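Local coordinates for protein neuraminidase (Influenza A virus, PDB 4GDI) that forms the tetrameric neuraminidase-like ectodomain of a bat influenza virus, a calcium-binding beta-propeller whose putative active site has diverged from that of sialic acid-cleaving relatives, at residues L312-R317 with N368-S373; K316-S321 with L341-Q346; V22-G27 with T358-N363; T279-A284 with V292-P297. All blocks are in the same frame, centred on the assembly; numbering follows the deposited sequence.

Contact 1. Residues L312-R317 with N368-S373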
loop_
_atom_site.group_PDB
_atom_site.type_symbol
_atom_site.label_atom_id
_atom_site.label_comp_id
_atom_site.label_asym_id
_atom_site.label_seq_id
_atom_site.Cartn_x
_atom_site.Cartn_y
_atom_site.Cartn_z
ATOM N N LEU A 312 16.731 13.403 28.391
ATOM C CA LEU A 312 16.020 12.438 27.555
ATOM C C LEU A 312 16.963 11.362 27.019
ATOM O O LEU A 312 16.598 10.184 26.932
ATOM C CB LEU A 312 15.332 13.151 26.394
ATOM C CG LEU A 312 14.207 14.113 26.788
ATOM C CD1 LEU A 312 13.582 14.734 25.516
ATOM C CD2 LEU A 312 13.153 13.400 27.634
ATOM N N PHE A 313 18.171 11.779 26.655
ATOM C CA PHE A 313 19.233 10.847 26.286
ATOM C C PHE A 313 20.502 11.262 27.032
ATOM O O PHE A 313 20.710 12.451 27.275
ATOM C CB PHE A 313 19.491 10.893 24.778
ATOM C CG PHE A 313 18.345 10.385 23.944
ATOM C CD1 PHE A 313 18.181 9.027 23.713
ATOM C CD2 PHE A 313 17.438 11.270 23.379
ATOM C CE1 PHE A 313 17.120 8.561 22.937
ATOM C CE2 PHE A 313 16.380 10.811 22.605
ATOM C CZ PHE A 313 16.221 9.457 22.383
ATOM N N SER A 314 21.356 10.304 27.386
ATOM C CA SER A 314 22.628 10.642 28.037
ATOM C C SER A 314 23.801 10.424 27.113
ATOM O O SER A 314 24.631 11.310 26.940
ATOM C CB SER A 314 22.852 9.824 29.306
ATOM O OG SER A 314 21.833 10.064 30.255
ATOM N N ASN A 315 23.872 9.236 26.527
ATOM C CA ASN A 315 25.023 8.849 25.728
ATOM C C ASN A 315 24.754 8.732 24.225
ATOM O O ASN A 315 25.677 8.877 23.431
ATOM C CB ASN A 315 25.584 7.527 26.257
ATOM C CG ASN A 315 26.158 7.664 27.655
ATOM O OD1 ASN A 315 26.976 8.550 27.919
ATOM N ND2 ASN A 315 25.713 6.806 28.564
ATOM N N LYS A 316 23.511 8.473 23.830
ATOM C CA LYS A 316 23.199 8.335 22.404
ATOM C C LYS A 316 23.659 9.579 21.668
ATOM O O LYS A 316 23.523 10.690 22.174
ATOM C CB LYS A 316 21.699 8.123 22.172
ATOM C CG LYS A 316 21.351 6.769 21.579
ATOM C CD LYS A 316 19.840 6.602 21.409
ATOM C CE LYS A 316 19.469 5.177 21.004
ATOM N NZ LYS A 316 20.454 4.580 20.041
ATOM N N ARG A 317 24.217 9.398 20.477
ATOM C CA ARG A 317 24.646 10.538 19.678
ATOM C C ARG A 317 23.425 11.194 19.041
ATOM O O ARG A 317 22.554 10.503 18.490
ATOM C CB ARG A 317 25.625 10.109 18.597
ATOM C CG ARG A 317 26.219 11.264 17.830
ATOM C CD ARG A 317 27.274 10.778 16.850
ATOM N NE ARG A 317 27.715 11.832 15.936
ATOM C CZ ARG A 317 28.811 12.565 16.094
ATOM N NH1 ARG A 317 29.616 12.376 17.135
ATOM N NH2 ARG A 317 29.109 13.496 15.201
ATOM N N ASN A 368 12.333 11.173 35.192
ATOM C CA ASN A 368 13.442 11.513 34.325
ATOM C C ASN A 368 13.981 10.266 33.625
ATOM O O ASN A 368 15.135 9.863 33.829
ATOM C CB ASN A 368 14.529 12.209 35.149
ATOM C CG ASN A 368 15.579 12.876 34.292
ATOM O OD1 ASN A 368 15.383 13.085 33.098
ATOM N ND2 ASN A 368 16.707 13.213 34.901
ATOM N N ILE A 369 13.141 9.661 32.790
ATOM C CA ILE A 369 13.525 8.454 32.066
ATOM C C ILE A 369 14.636 8.732 31.071
ATOM O O ILE A 369 14.645 9.760 30.398
ATOM C CB ILE A 369 12.350 7.840 31.312
ATOM C CG1 ILE A 369 11.377 7.209 32.295
ATOM C CG2 ILE A 369 12.841 6.759 30.346
ATOM C CD1 ILE A 369 10.348 6.340 31.629
ATOM N N ASN A 370 15.586 7.812 30.997
ATOM C CA ASN A 370 16.666 7.908 30.035
ATOM C C ASN A 370 16.343 6.967 28.888
ATOM O O ASN A 370 16.212 5.761 29.086
ATOM C CB ASN A 370 17.987 7.525 30.686
ATOM C CG ASN A 370 19.165 7.759 29.778
ATOM O OD1 ASN A 370 19.115 7.467 28.584
ATOM N ND2 ASN A 370 20.239 8.302 30.335
ATOM N N TRP A 371 16.180 7.516 27.690
ATOM C CA TRP A 371 15.744 6.707 26.558
ATOM C C TRP A 371 16.910 6.079 25.796
ATOM O O TRP A 371 16.700 5.519 24.726
ATOM C CB TRP A 371 14.869 7.539 25.610
ATOM C CG TRP A 371 13.568 7.904 26.232
ATOM C CD1 TRP A 371 13.261 9.073 26.868
ATOM C CD2 TRP A 371 12.408 7.076 26.330
ATOM N NE1 TRP A 371 11.973 9.032 27.341
ATOM C CE2 TRP A 371 11.425 7.814 27.024
ATOM C CE3 TRP A 371 12.097 5.787 25.890
ATOM C CZ2 TRP A 371 10.154 7.308 27.279
ATOM C CZ3 TRP A 371 10.832 5.285 26.149
ATOM C CH2 TRP A 371 9.875 6.046 26.838
ATOM N N ASP A 372 18.125 6.176 26.340
ATOM C CA ASP A 372 19.299 5.534 25.740
ATOM C C ASP A 372 19.025 4.049 25.530
ATOM O O ASP A 372 19.380 3.482 24.492
ATOM C CB ASP A 372 20.533 5.667 26.643
ATOM C CG ASP A 372 21.265 6.985 26.468
ATOM O OD1 ASP A 372 21.012 7.704 25.481
ATOM O OD2 ASP A 372 22.121 7.299 27.326
ATOM N N SER A 373 18.399 3.424 26.525
ATOM C CA SER A 373 18.081 1.995 26.463
ATOM C C SER A 373 19.324 1.121 26.269
ATOM O O SER A 373 20.418 1.585 25.938
ATOM C CB SER A 373 17.079 1.710 25.336
ATOM O OG SER A 373 15.742 1.989 25.726
ATOM O OXT SER A 373 19.259 -0.096 26.440
#
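Asn370 lies beside Leu312, their CA atoms 5.2 Å apart, where the chain end runs past a corner. Asn370 OD1 accepts Asp372 N at 2.8 Å, in the carbonyl plane, which closes an Asx turn. At Trp371 the backbone N donates to Leu312 O over 2.8 Å at 167°, while Trp371 CB rests 3.6 Å from Phe313 CE1. The indole carries Ile369 CG2 over one face, and Leu312 O lies at its edge.

Asp372 makes the polar centre of the contact. Its CG stands anti to the carbonyl carbon (chi1 -84°), a torsion that goes with the carboxylate reaching three amides. Asp372 OD2 is gripped by Asn315 N at 2.7 Å, on the syn side, and by Ser314 N at 3.1 Å, which comes from above the carboxylate plane. Asp372 OD1 takes Lys316 N at 3.1 Å, again from above, and lies at the Phe313 ring edge, 3.6 Å from Phe313 CD1. This convergence fixes the turn and would favour the ionised carboxylate.

In the same corner Leu312 and Phe313 form a classic beta bulge against Phe291 of strand 289-296; their side chains also reach strand 338-346, and Phe124 and Asn117 of the second subunit pack on Ile369 and Trp371.

Contact 2. Residues K316-S321 with L341-Q346. With NO3 (nitrate ion), chain B.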
loop_
_atom_site.group_PDB
_atom_site.type_symbol
_atom_site.label_atom_id
_atom_site.label_comp_id
_atom_site.label_asym_id
_atom_site.label_seq_id
_atom_site.Cartn_x
_atom_site.Cartn_y
_atom_site.Cartn_z
ATOM N N LYS A 316 23.511 8.473 23.830
ATOM C CA LYS A 316 23.199 8.335 22.404
ATOM C C LYS A 316 23.659 9.579 21.668
ATOM O O LYS A 316 23.523 10.690 22.174
ATOM C CB LYS A 316 21.699 8.123 22.172
ATOM C CG LYS A 316 21.351 6.769 21.579
ATOM C CD LYS A 316 19.840 6.602 21.409
ATOM C CE LYS A 316 19.469 5.177 21.004
ATOM N NZ LYS A 316 20.454 4.580 20.041
ATOM N N ARG A 317 24.217 9.398 20.477
ATOM C CA ARG A 317 24.646 10.538 19.678
ATOM C C ARG A 317 23.425 11.194 19.041
ATOM O O ARG A 317 22.554 10.503 18.490
ATOM C CB ARG A 317 25.625 10.109 18.597
ATOM C CG ARG A 317 26.219 11.264 17.830
ATOM C CD ARG A 317 27.274 10.778 16.850
ATOM N NE ARG A 317 27.715 11.832 15.936
ATOM C CZ ARG A 317 28.811 12.565 16.094
ATOM N NH1 ARG A 317 29.616 12.376 17.135
ATOM N NH2 ARG A 317 29.109 13.496 15.201
ATOM N N THR A 318 23.345 12.517 19.142
ATOM C CA THR A 318 22.161 13.230 18.644
ATOM C C THR A 318 22.584 14.270 17.623
ATOM O O THR A 318 23.736 14.707 17.633
ATOM C CB THR A 318 21.370 13.876 19.802
ATOM O OG1 THR A 318 22.254 14.674 20.591
ATOM C CG2 THR A 318 20.756 12.800 20.698
ATOM N N GLY A 319 21.679 14.636 16.711
ATOM C CA GLY A 319 21.978 15.671 15.742
ATOM C C GLY A 319 20.976 16.823 15.729
ATOM O O GLY A 319 20.663 17.410 16.763
ATOM N N ARG A 320 20.488 17.141 14.533
ATOM C CA ARG A 320 19.525 18.230 14.314
ATOM C C ARG A 320 18.242 17.998 15.103
ATOM O O ARG A 320 17.863 16.852 15.376
ATOM C CB ARG A 320 19.187 18.331 12.811
ATOM C CG ARG A 320 20.394 18.720 11.902
ATOM C CD ARG A 320 20.129 18.535 10.406
ATOM N NE ARG A 320 18.861 19.145 9.980
ATOM C CZ ARG A 320 17.725 18.477 9.794
ATOM N NH1 ARG A 320 17.675 17.162 9.962
ATOM N NH2 ARG A 320 16.628 19.131 9.417
ATOM N N SER A 321 17.559 19.081 15.457
ATOM C CA SER A 321 16.239 18.948 16.056
ATOM C C SER A 321 15.390 20.167 15.695
ATOM O O SER A 321 15.917 21.228 15.367
ATOM C CB SER A 321 16.360 18.795 17.585
ATOM O OG SER A 321 17.021 19.918 18.165
ATOM N N LEU A 341 13.995 14.873 16.362
ATOM C CA LEU A 341 15.392 14.825 16.767
ATOM C C LEU A 341 16.131 13.692 16.053
ATOM O O LEU A 341 15.675 12.554 16.063
ATOM C CB LEU A 341 15.466 14.633 18.281
ATOM C CG LEU A 341 16.810 14.221 18.884
ATOM C CD1 LEU A 341 17.778 15.364 18.813
ATOM C CD2 LEU A 341 16.593 13.783 20.320
ATOM N N GLU A 342 17.234 14.035 15.393
ATOM C CA GLU A 342 18.101 13.052 14.744
ATOM C C GLU A 342 18.829 12.255 15.809
ATOM O O GLU A 342 19.465 12.829 16.712
ATOM C CB GLU A 342 19.156 13.728 13.863
ATOM C CG GLU A 342 18.651 14.220 12.507
ATOM C CD GLU A 342 19.726 14.936 11.709
ATOM O OE1 GLU A 342 20.738 15.350 12.322
ATOM O OE2 GLU A 342 19.561 15.073 10.465
ATOM N N ILE A 343 18.708 10.938 15.703
ATOM C CA ILE A 343 19.478 9.998 16.503
ATOM C C ILE A 343 20.500 9.383 15.545
ATOM O O ILE A 343 20.131 8.859 14.491
ATOM C CB ILE A 343 18.572 8.895 17.062
ATOM C CG1 ILE A 343 17.482 9.493 17.965
ATOM C CG2 ILE A 343 19.387 7.833 17.820
ATOM C CD1 ILE A 343 18.000 10.251 19.149
ATOM N N GLU A 344 21.783 9.465 15.874
ATOM C CA GLU A 344 22.811 8.976 14.947
ATOM C C GLU A 344 23.263 7.574 15.314
ATOM O O GLU A 344 23.508 7.285 16.475
ATOM C CB GLU A 344 24.000 9.939 14.893
ATOM C CG GLU A 344 23.879 10.955 13.754
ATOM C CD GLU A 344 24.089 12.391 14.191
ATOM O OE1 GLU A 344 24.915 12.631 15.096
ATOM O OE2 GLU A 344 23.429 13.286 13.617
ATOM N N ASP A 345 23.349 6.703 14.311
ATOM C CA ASP A 345 23.709 5.302 14.521
ATOM C C ASP A 345 24.903 4.933 13.632
ATOM O O ASP A 345 24.986 5.353 12.464
ATOM C CB ASP A 345 22.519 4.397 14.196
ATOM C CG ASP A 345 21.288 4.708 15.048
ATOM O OD1 ASP A 345 21.427 4.774 16.290
ATOM O OD2 ASP A 345 20.188 4.883 14.470
ATOM N N GLN A 346 25.833 4.162 14.188
ATOM C CA GLN A 346 26.995 3.717 13.418
ATOM C C GLN A 346 26.643 2.450 12.642
ATOM O O GLN A 346 26.030 1.535 13.186
ATOM C CB GLN A 346 28.186 3.451 14.340
ATOM C CG GLN A 346 29.482 3.151 13.592
ATOM C CD GLN A 346 29.913 4.296 12.690
ATOM O OE1 GLN A 346 29.809 5.466 13.062
ATOM N NE2 GLN A 346 30.390 3.963 11.491
HETATM N N NO3 B . 21.717 21.520 9.690
HETATM O O1 NO3 B . 20.330 21.620 9.509
HETATM O O2 NO3 B . 22.558 21.367 8.573
HETATM O O3 NO3 B . 22.256 21.568 10.980
HETATM O O HOH W 1 18.644 3.666 17.670
HETATM O O HOH W 2 24.011 7.047 18.865
#
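Lys316 lays its aliphatic chain across Ile343, Lys316 CD to Ile343 CG2 at 3.8 Å. NZ makes its main salt bridge with Glu76 of the second subunit; Asp345 is a long, weak ion pair, supplemented by a water. At Arg317 CG stands anti to the backbone N (chi1 -174°), which carries the extended chain obliquely across Glu344. Arg317 NE forms a salt bridge with Glu344 OE1 at 3.0 Å, though the hydrogen bond in it is bent (127°) and weak.

Thr318 pairs with Ile343 in a non-hydrogen-bonded antiparallel position, Thr318 CG2 4.1 Å from Ile343 CD1, while its hydroxyl bonds Gly290 O. Gly319 N donates to Glu342 O at 2.9 Å, and Glu344 OE2 lies 3.5 Å from Gly319 CA. Arg320 then claims both oxygens of buried Glu342: Arg320 N binds Glu342 OE1 at 2.9 Å and Arg320 NH1 binds Glu342 OE2 at 2.9 Å, the guanidinium edge addressing a carboxylate turned 67° away. Its NE holds a nitrate, probably from the crystallisation liquor, and NH2 bonds Ala44 O. Ser321 CB closes on Leu341 CD1 at 3.9 Å; the register shifts by one between the Thr318 and Ser321 bridges, a beta bulge.

Strand 317-324 is an edge strand of its four-stranded sheet, with 338-346 between it and 352-362; backbone bonds to Gln288 and Gln268 come from Thr318 and Ser321, and one to Gly290 from Lys316.

Contact 3. Residues V22-G27 with T358-N363; sequences VPTHRG and TFCGIN. With GOL (glycerol), chain T.
Val22 exchanges two backbone bonds with Cys360: Val22 N meets Cys360 O at 3.0 Å and Val22 O receives Cys360 N at 2.9 Å, a hydrogen-bonded antiparallel pair. From the same residue, Val22 CG2 packs against Ile362 CG2 at 3.6 Å, the two branched chains crossing at about a right angle.

Thr358 carries the other end. Thr358 O accepts Thr24 N at 2.9 Å and, weakly, His25 N, while Thr358 N donates to His25 O at 2.8 Å. Two residues thus face one, a classic beta bulge where strand 20-25 turns its corner. The hydroxyls of the two threonines also meet: with Thr358 OG1 set between backbone N and carbonyl carbon (chi1 59°), it bonds Thr24 OG1 at 2.8 Å, and either could be the donor. A glycerol, probably from the crystallisation liquor, also bonds Thr358 OG1 through its O1.

Phe359 points to the other side of the sheet, where Pro23 CB sits over one ring face, 4.0 Å from the Phe359 centroid and 26° off the normal, a CH-pi contact shifted toward the rim. Phe339 is a further ring neighbour of Phe359, and Cys360 is tied to Cys338 by a disulfide.

Some 330 residues separate the segments, and the early strand 20-25 is an edge strand of a sheet otherwise built from the last three strands. This antiparallel clasp of chain start to chain end is the Velcro closure of a beta-propeller.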
loop_
_atom_site.group_PDB
_atom_site.type_symbol
_atom_site.label_atom_id
_atom_site.label_comp_id
_atom_site.label_asym_id
_atom_site.label_seq_id
_atom_site.Cartn_x
_atom_site.Cartn_y
_atom_site.Cartn_z
ATOM N N VAL A 22 7.333 13.193 25.964
ATOM C CA VAL A 22 7.319 11.757 25.774
ATOM C C VAL A 22 7.560 11.399 24.314
ATOM O O VAL A 22 7.110 12.109 23.411
ATOM C CB VAL A 22 5.994 11.132 26.263
ATOM C CG1 VAL A 22 5.833 11.356 27.758
ATOM C CG2 VAL A 22 4.814 11.703 25.505
ATOM N N PRO A 23 8.280 10.287 24.073
ATOM C CA PRO A 23 8.537 9.883 22.691
ATOM C C PRO A 23 7.292 9.283 22.044
ATOM O O PRO A 23 6.676 8.372 22.609
ATOM C CB PRO A 23 9.632 8.815 22.838
ATOM C CG PRO A 23 9.403 8.239 24.200
ATOM C CD PRO A 23 8.904 9.379 25.046
ATOM N N THR A 24 6.919 9.777 20.874
ATOM C CA THR A 24 5.788 9.203 20.172
ATOM C C THR A 24 6.302 8.271 19.079
ATOM O O THR A 24 5.566 7.435 18.581
ATOM C CB THR A 24 4.882 10.277 19.572
ATOM O OG1 THR A 24 5.663 11.148 18.747
ATOM C CG2 THR A 24 4.215 11.085 20.666
ATOM N N HIS A 25 7.582 8.407 18.740
ATOM C CA HIS A 25 8.202 7.586 17.713
ATOM C C HIS A 25 9.695 7.553 17.967
ATOM O O HIS A 25 10.358 8.574 17.929
ATOM C CB HIS A 25 7.876 8.150 16.315
ATOM C CG HIS A 25 8.693 7.560 15.203
ATOM N ND1 HIS A 25 8.277 6.471 14.467
ATOM C CD2 HIS A 25 9.890 7.929 14.681
ATOM C CE1 HIS A 25 9.190 6.181 13.554
ATOM N NE2 HIS A 25 10.179 7.050 13.661
ATOM N N ARG A 26 10.225 6.384 18.287
ATOM C CA ARG A 26 11.667 6.224 18.321
ATOM C C ARG A 26 12.127 5.959 16.900
ATOM O O ARG A 26 11.408 5.354 16.103
ATOM C CB ARG A 26 12.062 5.081 19.247
ATOM C CG ARG A 26 11.563 5.292 20.647
ATOM C CD ARG A 26 12.018 4.214 21.580
ATOM N NE ARG A 26 13.435 4.348 21.870
ATOM C CZ ARG A 26 14.020 3.834 22.940
ATOM N NH1 ARG A 26 13.305 3.147 23.822
ATOM N NH2 ARG A 26 15.317 4.008 23.123
ATOM N N GLY A 27 13.311 6.431 16.563
ATOM C CA GLY A 27 13.854 6.140 15.253
ATOM C C GLY A 27 13.930 4.636 15.089
ATOM O O GLY A 27 14.055 3.907 16.070
ATOM N N THR A 358 10.676 11.354 17.475
ATOM C CA THR A 358 9.794 12.486 17.744
ATOM C C THR A 358 9.306 12.421 19.184
ATOM O O THR A 358 9.111 11.331 19.719
ATOM C CB THR A 358 8.561 12.502 16.813
ATOM O OG1 THR A 358 7.821 11.292 16.967
ATOM C CG2 THR A 358 8.944 12.657 15.366
ATOM N N PHE A 359 9.117 13.597 19.787
ATOM C CA PHE A 359 8.702 13.740 21.179
ATOM C C PHE A 359 7.628 14.824 21.220
ATOM O O PHE A 359 7.752 15.836 20.550
ATOM C CB PHE A 359 9.862 14.212 22.060
ATOM C CG PHE A 359 10.881 13.157 22.362
ATOM C CD1 PHE A 359 11.860 12.840 21.447
ATOM C CD2 PHE A 359 10.864 12.492 23.579
ATOM C CE1 PHE A 359 12.804 11.874 21.736
ATOM C CE2 PHE A 359 11.809 11.534 23.875
ATOM C CZ PHE A 359 12.778 11.225 22.951
ATOM N N CYS A 360 6.592 14.619 22.011
ATOM C CA CYS A 360 5.548 15.633 22.156
ATOM C C CYS A 360 5.406 16.071 23.607
ATOM O O CYS A 360 5.660 15.292 24.534
ATOM C CB CYS A 360 4.220 15.101 21.630
ATOM S SG CYS A 360 4.212 14.857 19.849
ATOM N N GLY A 361 5.009 17.325 23.801
ATOM C CA GLY A 361 4.810 17.853 25.135
ATOM C C GLY A 361 3.577 17.242 25.763
ATOM O O GLY A 361 2.626 16.931 25.065
ATOM N N ILE A 362 3.604 17.033 27.077
ATOM C CA ILE A 362 2.424 16.551 27.797
ATOM C C ILE A 362 2.209 17.481 28.970
ATOM O O ILE A 362 3.146 18.104 29.439
ATOM C CB ILE A 362 2.572 15.102 28.321
ATOM C CG1 ILE A 362 3.826 14.978 29.195
ATOM C CG2 ILE A 362 2.634 14.108 27.160
ATOM C CD1 ILE A 362 3.917 13.684 29.989
ATOM N N ASN A 363 0.978 17.560 29.445
ATOM C CA ASN A 363 0.634 18.497 30.508
ATOM C C ASN A 363 0.778 17.901 31.906
ATOM O O ASN A 363 0.186 18.405 32.854
ATOM C CB ASN A 363 -0.796 19.003 30.311
ATOM C CG ASN A 363 -1.808 17.873 30.221
ATOM O OD1 ASN A 363 -1.629 16.808 30.823
ATOM N ND2 ASN A 363 -2.873 18.095 29.456
HETATM C C1 GOL T . 4.228 11.012 15.426
HETATM O O1 GOL T . 5.546 11.471 15.217
HETATM C C2 GOL T . 3.370 12.164 15.927
HETATM O O2 GOL T . 3.716 12.406 17.267
HETATM C C3 GOL T . 1.879 11.851 15.819
HETATM O O3 GOL T . 1.524 11.571 14.489
#

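Contact 4. Residues T279-A284 with V292-P297; sequences TSKTKA and VLEQIP
Thr279 to Lys281 and Val292 to Glu294 run antiparallel in unbroken register; their short axes approach to 4.8 Å, with N-to-C directions 158° apart, and Thr279/Glu294 and Lys281/Val292 are hydrogen-bonded pairs with Ser280/Leu293 as the non-hydrogen-bonded pair between them. The shortest of the four backbone bonds, Val292 N to Lys281 O, measures 2.7 Å.

One face carries Thr279, Lys281, Val292 and Glu294. Here polar groups meet largely through water. One molecule accepts from Thr279 OG1 at 3.0 Å and donates to Val292 O and to Glu294 OE1, so that Val292 O, already bonded to Lys281 N, has a second donor. A second water donates to Thr279 OG1 at 2.8 Å and also to Glu294 OE1. Lys281 CG lies between backbone N and carbonyl carbon (chi1 63°), and from there the extended chain brings Lys281 CE to 3.7 Å from Glu294 OE1; Lys281 NZ, at 4.1 Å from Glu294 OE1, is beyond a salt bridge. Toward the strand end, Thr279 CG2 touches Ile296 CD1 at 4.0 Å, the two side chains crossing at about a right angle. Lys283 brings its CA and CD up to Val292 CG2, while its ammonium pairs with Glu311.

The face of Ser280 and Leu293 packs directly: Leu293 CD2 rests on Ser280 CB at 3.8 Å, and Ser280 OG is bonded to Phe270 O.

The hairpin is therefore held by its backbone bonds; water settles Glu294, and two water donors with a lysine close by would be consistent with an ionised carboxylate.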
loop_
_atom_site.group_PDB
_atom_site.type_symbol
_atom_site.label_atom_id
_atom_site.label_comp_id
_atom_site.label_asym_id
_atom_site.label_seq_id
_atom_site.Cartn_x
_atom_site.Cartn_y
_atom_site.Cartn_z
ATOM N N THR A 279 14.473 25.049 26.872
ATOM C CA THR A 279 15.682 24.975 26.070
ATOM C C THR A 279 15.996 23.528 25.809
ATOM O O THR A 279 15.516 22.650 26.526
ATOM C CB THR A 279 16.880 25.622 26.781
ATOM O OG1 THR A 279 17.000 25.077 28.093
ATOM C CG2 THR A 279 16.688 27.141 26.881
ATOM N N SER A 280 16.823 23.279 24.798
ATOM C CA SER A 280 17.235 21.920 24.488
ATOM C C SER A 280 18.681 21.903 23.987
ATOM O O SER A 280 19.108 22.792 23.257
ATOM C CB SER A 280 16.269 21.298 23.468
ATOM O OG SER A 280 16.230 22.061 22.287
ATOM N N LYS A 281 19.442 20.898 24.411
ATOM C CA LYS A 281 20.855 20.825 24.056
ATOM C C LYS A 281 21.468 19.446 24.333
ATOM O O LYS A 281 20.900 18.610 25.056
ATOM C CB LYS A 281 21.630 21.898 24.819
ATOM C CG LYS A 281 21.588 21.713 26.345
ATOM C CD LYS A 281 22.377 22.807 27.083
ATOM C CE LYS A 281 22.568 22.456 28.568
ATOM N NZ LYS A 281 23.480 23.418 29.268
ATOM N N THR A 282 22.625 19.207 23.730
ATOM C CA THR A 282 23.415 18.020 24.047
ATOM C C THR A 282 23.716 18.005 25.554
ATOM O O THR A 282 23.879 19.050 26.179
ATOM C CB THR A 282 24.725 18.009 23.260
ATOM O OG1 THR A 282 25.460 19.202 23.545
ATOM C CG2 THR A 282 24.456 17.932 21.728
ATOM N N LYS A 283 23.760 16.819 26.138
ATOM C CA LYS A 283 24.169 16.669 27.530
ATOM C C LYS A 283 25.513 17.376 27.728
ATOM O O LYS A 283 25.635 18.281 28.547
ATOM C CB LYS A 283 24.262 15.178 27.875
ATOM C CG LYS A 283 24.868 14.836 29.232
ATOM C CD LYS A 283 24.081 15.426 30.383
ATOM C CE LYS A 283 24.678 15.013 31.731
ATOM N NZ LYS A 283 24.713 13.527 31.928
ATOM N N ALA A 284 26.498 16.988 26.930
ATOM C CA ALA A 284 27.857 17.495 27.074
ATOM C C ALA A 284 28.179 18.597 26.067
ATOM O O ALA A 284 27.764 18.536 24.909
ATOM C CB ALA A 284 28.841 16.343 26.909
ATOM N N VAL A 292 19.035 17.154 26.422
ATOM C CA VAL A 292 18.484 17.627 27.681
ATOM C C VAL A 292 17.481 18.773 27.472
ATOM O O VAL A 292 17.771 19.762 26.793
ATOM C CB VAL A 292 19.628 18.091 28.605
ATOM C CG1 VAL A 292 19.079 18.706 29.885
ATOM C CG2 VAL A 292 20.540 16.922 28.923
ATOM N N LEU A 293 16.303 18.616 28.061
ATOM C CA LEU A 293 15.243 19.614 27.991
ATOM C C LEU A 293 15.158 20.318 29.348
ATOM O O LEU A 293 15.020 19.664 30.378
ATOM C CB LEU A 293 13.913 18.939 27.664
ATOM C CG LEU A 293 13.551 18.837 26.174
ATOM C CD1 LEU A 293 13.057 20.176 25.649
ATOM C CD2 LEU A 293 14.743 18.377 25.373
ATOM N N GLU A 294 15.260 21.642 29.354
ATOM C CA GLU A 294 15.179 22.398 30.606
ATOM C C GLU A 294 14.103 23.469 30.548
ATOM O O GLU A 294 13.985 24.212 29.570
ATOM C CB GLU A 294 16.533 23.012 30.936
ATOM C CG GLU A 294 17.602 21.952 31.234
ATOM C CD GLU A 294 18.974 22.545 31.494
ATOM O OE1 GLU A 294 19.567 23.108 30.551
ATOM O OE2 GLU A 294 19.461 22.438 32.640
ATOM N N GLN A 295 13.306 23.529 31.607
ATOM C CA GLN A 295 12.233 24.501 31.712
ATOM C C GLN A 295 12.680 25.756 32.466
ATOM O O GLN A 295 13.290 25.666 33.535
ATOM C CB GLN A 295 11.063 23.873 32.454
ATOM C CG GLN A 295 9.813 24.742 32.464
ATOM C CD GLN A 295 8.808 24.282 33.506
ATOM O OE1 GLN A 295 9.170 24.032 34.646
ATOM N NE2 GLN A 295 7.549 24.162 33.114
ATOM N N ILE A 296 12.356 26.913 31.895
ATOM C CA ILE A 296 12.671 28.215 32.466
ATOM C C ILE A 296 11.370 28.986 32.630
ATOM O O ILE A 296 10.898 29.611 31.682
ATOM C CB ILE A 296 13.603 29.038 31.552
ATOM C CG1 ILE A 296 14.898 28.286 31.263
ATOM C CG2 ILE A 296 13.940 30.371 32.194
ATOM C CD1 ILE A 296 15.806 29.026 30.274
ATOM N N PRO A 297 10.776 28.925 33.835
ATOM C CA PRO A 297 9.455 29.497 34.117
ATOM C C PRO A 297 9.279 30.959 33.723
ATOM O O PRO A 297 8.188 31.348 33.296
ATOM C CB PRO A 297 9.332 29.326 35.637
ATOM C CG PRO A 297 10.051 28.054 35.886
ATOM C CD PRO A 297 11.272 28.142 34.984
HETATM O O HOH W 3 18.412 22.449 27.871
HETATM O O HOH W 4 18.777 26.133 29.975
#

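Contact 1 is the hub. It shares Lys316 and Arg317 with contact 2 and touches it through Phe313 CZ and Ile343 CD1 at 3.8 Å; it reaches contact 3 through Phe313 CE2 and Phe359 CZ, 3.6 Å apart, and contact 4 through Leu312 CD1 and Leu293 CD2 at 3.8 Å. Contacts 2 and 3 belong to one sheet, in which strands 338-346 and 352-362 are neighbours, whereas contact 4 lies in a neighbouring sheet. Contacts 1 and 3 both touch the second subunit broadly. None includes a calcium ligand: a bound calcium ion lies about 9 Å from the side chain of Ile362, about 12 Å from that of Lys281 and about 13 Å from that of Arg320.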